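Local coordinates for protein NAD-dependent dehydrogenase (Rhizobium meliloti, PDB 4Z0P) that reduces glyoxylate and hydroxypyruvate with NADPH as the coenzyme, and probably belongs to the D-isomer-specific 2-hydroxyacid dehydrogenases, at residues L115-Y121 and L133-A138. Sequence-based numbering, arbitrary orientation. Where two conformers were deposited one is given.
Sequences LRQHRAY and LSQPEA. With OXD (oxalic acid), chain D.
Both N-H groups of Gln135 NE2 are spent on backbone carbonyls: one goes to Leu115 O at 2.8 Å (N-H...O 166°), the other to Pro136 O at 2.9 Å. Both acceptors lie in the plane of the Gln135 amide, which fixes its rotation, although NE2 stands above the carbonyl plane of Leu115 and meets Pro136 O on a lone pair. Gln135 OE1 is also held twice, by a water shared with Tyr121 OH and by Gln117 NE2 at 3.0 Å. The Gln117 and Gln135 amide planes are turned 73° apart, and Gln117 NE2 stands above the carbonyl plane of Gln135 and not on a lone pair. Extended beyond CG (chi2 -180°), the Gln117 side chain also carries NE2 to Ser134 O at 3.0 Å. Gln117, with positive phi, is the C-prime residue of the Schellman motif ending helix 97-115 and the N-cap position of helix 118-126, so these bonds tie the loop leading to strand 142-146 to the joint between two helices. Leu133 N donates to Tyr121 OH at 3.0 Å, while Leu133 CD1 lies over one ring face, 4.0 Å from the Tyr121 centroid, in a CH-pi contact. The second subunit borders this region: its Glu105 forms a salt bridge with Arg116. An oxalate accepts hydrogen bonds from His118 NE2 and Arg119 NE of both subunits.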
loop_
_atom_site.group_PDB
_atom_site.type_symbol
_atom_site.label_atom_id
_atom_site.label_comp_id
_atom_site.label_asym_id
_atom_site.label_seq_id
_atom_site.Cartn_x
_atom_site.Cartn_y
_atom_site.Cartn_z
ATOM N N LEU A 115 -4.009 6.291 5.718
ATOM C CA LEU A 115 -4.056 5.621 7.023
ATOM C C LEU A 115 -2.804 5.886 7.825
ATOM O O LEU A 115 -2.862 6.208 9.012
ATOM C CB LEU A 115 -4.203 4.120 6.863
ATOM C CG LEU A 115 -4.101 3.253 8.141
ATOM C CD1 LEU A 115 -5.304 3.522 9.045
ATOM C CD2 LEU A 115 -3.948 1.784 7.777
ATOM N N ARG A 116 -1.669 5.713 7.166
ATOM C CA ARG A 116 -0.374 5.768 7.839
ATOM C C ARG A 116 0.240 7.184 7.888
ATOM O O ARG A 116 1.395 7.356 8.231
ATOM C CB ARG A 116 0.574 4.749 7.214
ATOM C CG ARG A 116 0.118 3.291 7.320
ATOM C CD ARG A 116 -0.145 2.783 8.743
ATOM N NE ARG A 116 1.116 2.781 9.461
ATOM C CZ ARG A 116 1.764 1.705 9.909
ATOM N NH1 ARG A 116 1.236 0.496 9.853
ATOM N NH2 ARG A 116 2.959 1.874 10.450
ATOM N N GLN A 117 -0.568 8.191 7.617
ATOM C CA GLN A 117 -0.225 9.599 7.885
ATOM C C GLN A 117 1.078 9.966 7.190
ATOM O O GLN A 117 1.943 10.663 7.725
ATOM C CB GLN A 117 -0.136 9.850 9.393
ATOM C CG GLN A 117 -1.398 9.429 10.104
ATOM C CD GLN A 117 -1.345 9.669 11.585
ATOM O OE1 GLN A 117 -1.650 10.766 12.060
ATOM N NE2 GLN A 117 -0.963 8.645 12.329
ATOM N N HIS A 118 1.186 9.517 5.946
ATOM C CA HIS A 118 2.429 9.689 5.198
ATOM C C HIS A 118 2.812 11.143 5.041
ATOM O O HIS A 118 3.982 11.492 5.243
ATOM C CB HIS A 118 2.332 9.012 3.838
ATOM C CG HIS A 118 3.560 9.180 3.017
ATOM N ND1 HIS A 118 4.742 8.542 3.329
ATOM C CD2 HIS A 118 3.806 9.915 1.909
ATOM C CE1 HIS A 118 5.653 8.857 2.424
ATOM N NE2 HIS A 118 5.110 9.686 1.551
ATOM N N ARG A 119 1.845 12.007 4.714
ATOM C CA ARG A 119 2.181 13.429 4.561
ATOM C C ARG A 119 2.658 14.087 5.868
ATOM O O ARG A 119 3.605 14.875 5.845
ATOM C CB ARG A 119 1.083 14.223 3.853
ATOM C CG ARG A 119 1.128 14.023 2.322
ATOM C CD ARG A 119 2.213 14.862 1.615
ATOM N NE ARG A 119 2.295 14.667 0.154
ATOM C CZ ARG A 119 1.418 15.166 -0.726
ATOM N NH1 ARG A 119 0.384 15.870 -0.307
ATOM N NH2 ARG A 119 1.572 14.963 -2.026
ATOM N N ALA A 120 2.059 13.722 6.990
ATOM C CA ALA A 120 2.535 14.192 8.298
ATOM C C ALA A 120 3.967 13.775 8.583
ATOM O O ALA A 120 4.776 14.587 9.012
ATOM C CB ALA A 120 1.609 13.738 9.409
ATOM N N TYR A 121 4.285 12.502 8.326
ATOM C CA TYR A 121 5.635 12.010 8.534
ATOM C C TYR A 121 6.623 12.627 7.555
ATOM O O TYR A 121 7.758 12.895 7.918
ATOM C CB TYR A 121 5.689 10.481 8.512
ATOM C CG TYR A 121 5.159 9.846 9.766
ATOM C CD1 TYR A 121 5.764 10.067 11.002
ATOM C CD2 TYR A 121 4.080 8.978 9.727
ATOM C CE1 TYR A 121 5.304 9.449 12.168
ATOM C CE2 TYR A 121 3.595 8.390 10.889
ATOM C CZ TYR A 121 4.230 8.608 12.097
ATOM O OH TYR A 121 3.777 7.984 13.242
ATOM N N LEU A 133 3.645 9.400 15.897
ATOM C CA LEU A 133 2.265 9.850 15.995
ATOM C C LEU A 133 1.375 8.698 16.413
ATOM O O LEU A 133 1.603 7.548 16.047
ATOM C CB LEU A 133 1.775 10.360 14.634
ATOM C CG LEU A 133 2.666 11.458 14.035
ATOM C CD1 LEU A 133 2.182 11.769 12.626
ATOM C CD2 LEU A 133 2.671 12.688 14.919
ATOM N N SER A 134 0.324 9.018 17.148
ATOM C CA SER A 134 -0.673 8.010 17.474
ATOM C C SER A 134 -1.257 7.475 16.170
ATOM O O SER A 134 -1.545 8.238 15.246
ATOM C CB SER A 134 -1.760 8.572 18.393
ATOM O OG SER A 134 -1.299 8.583 19.731
ATOM N N GLN A 135 -1.438 6.155 16.097
ATOM C CA GLN A 135 -1.694 5.504 14.817
ATOM C C GLN A 135 -2.805 4.455 14.867
ATOM O O GLN A 135 -2.680 3.435 15.552
ATOM C CB GLN A 135 -0.383 4.852 14.362
ATOM C CG GLN A 135 -0.471 4.108 13.033
ATOM C CD GLN A 135 -0.816 5.036 11.901
ATOM O OE1 GLN A 135 -0.039 5.939 11.588
ATOM N NE2 GLN A 135 -1.983 4.859 11.308
ATOM N N PRO A 136 -3.896 4.689 14.144
ATOM C CA PRO A 136 -4.915 3.644 14.023
ATOM C C PRO A 136 -4.455 2.486 13.150
ATOM O O PRO A 136 -3.528 2.630 12.344
ATOM C CB PRO A 136 -6.075 4.367 13.343
ATOM C CG PRO A 136 -5.440 5.475 12.609
ATOM C CD PRO A 136 -4.303 5.933 13.461
ATOM N N GLU A 137 -5.080 1.337 13.325
ATOM C CA GLU A 137 -4.856 0.227 12.418
ATOM C C GLU A 137 -5.920 0.303 11.319
ATOM O O GLU A 137 -6.935 1.030 11.443
ATOM C CB GLU A 137 -4.890 -1.125 13.142
ATOM C CG GLU A 137 -6.231 -1.508 13.744
ATOM C CD GLU A 137 -6.263 -2.914 14.321
ATOM O OE1 GLU A 137 -6.010 -3.878 13.582
ATOM O OE2 GLU A 137 -6.589 -3.046 15.517
ATOM N N ALA A 138 -5.714 -0.454 10.248
ATOM C CA ALA A 138 -6.670 -0.434 9.136
ATOM C C ALA A 138 -8.106 -0.730 9.546
ATOM O O ALA A 138 -9.050 -0.108 9.047
ATOM C CB ALA A 138 -6.227 -1.393 8.048
HETATM C C1 OXD D . 6.520 12.083 -0.678
HETATM C C2 OXD D . 5.252 12.700 -0.328
HETATM O O3 OXD D . 7.380 12.759 -1.271
HETATM O O4 OXD D . 4.203 12.056 -0.512
HETATM O O5 OXD D . 6.703 10.888 -0.373
HETATM O O6 OXD D . 5.239 13.851 0.143
HETATM O O HOH W 1 -2.039 11.149 14.802
HETATM O O HOH W 2 2.465 5.699 12.491
#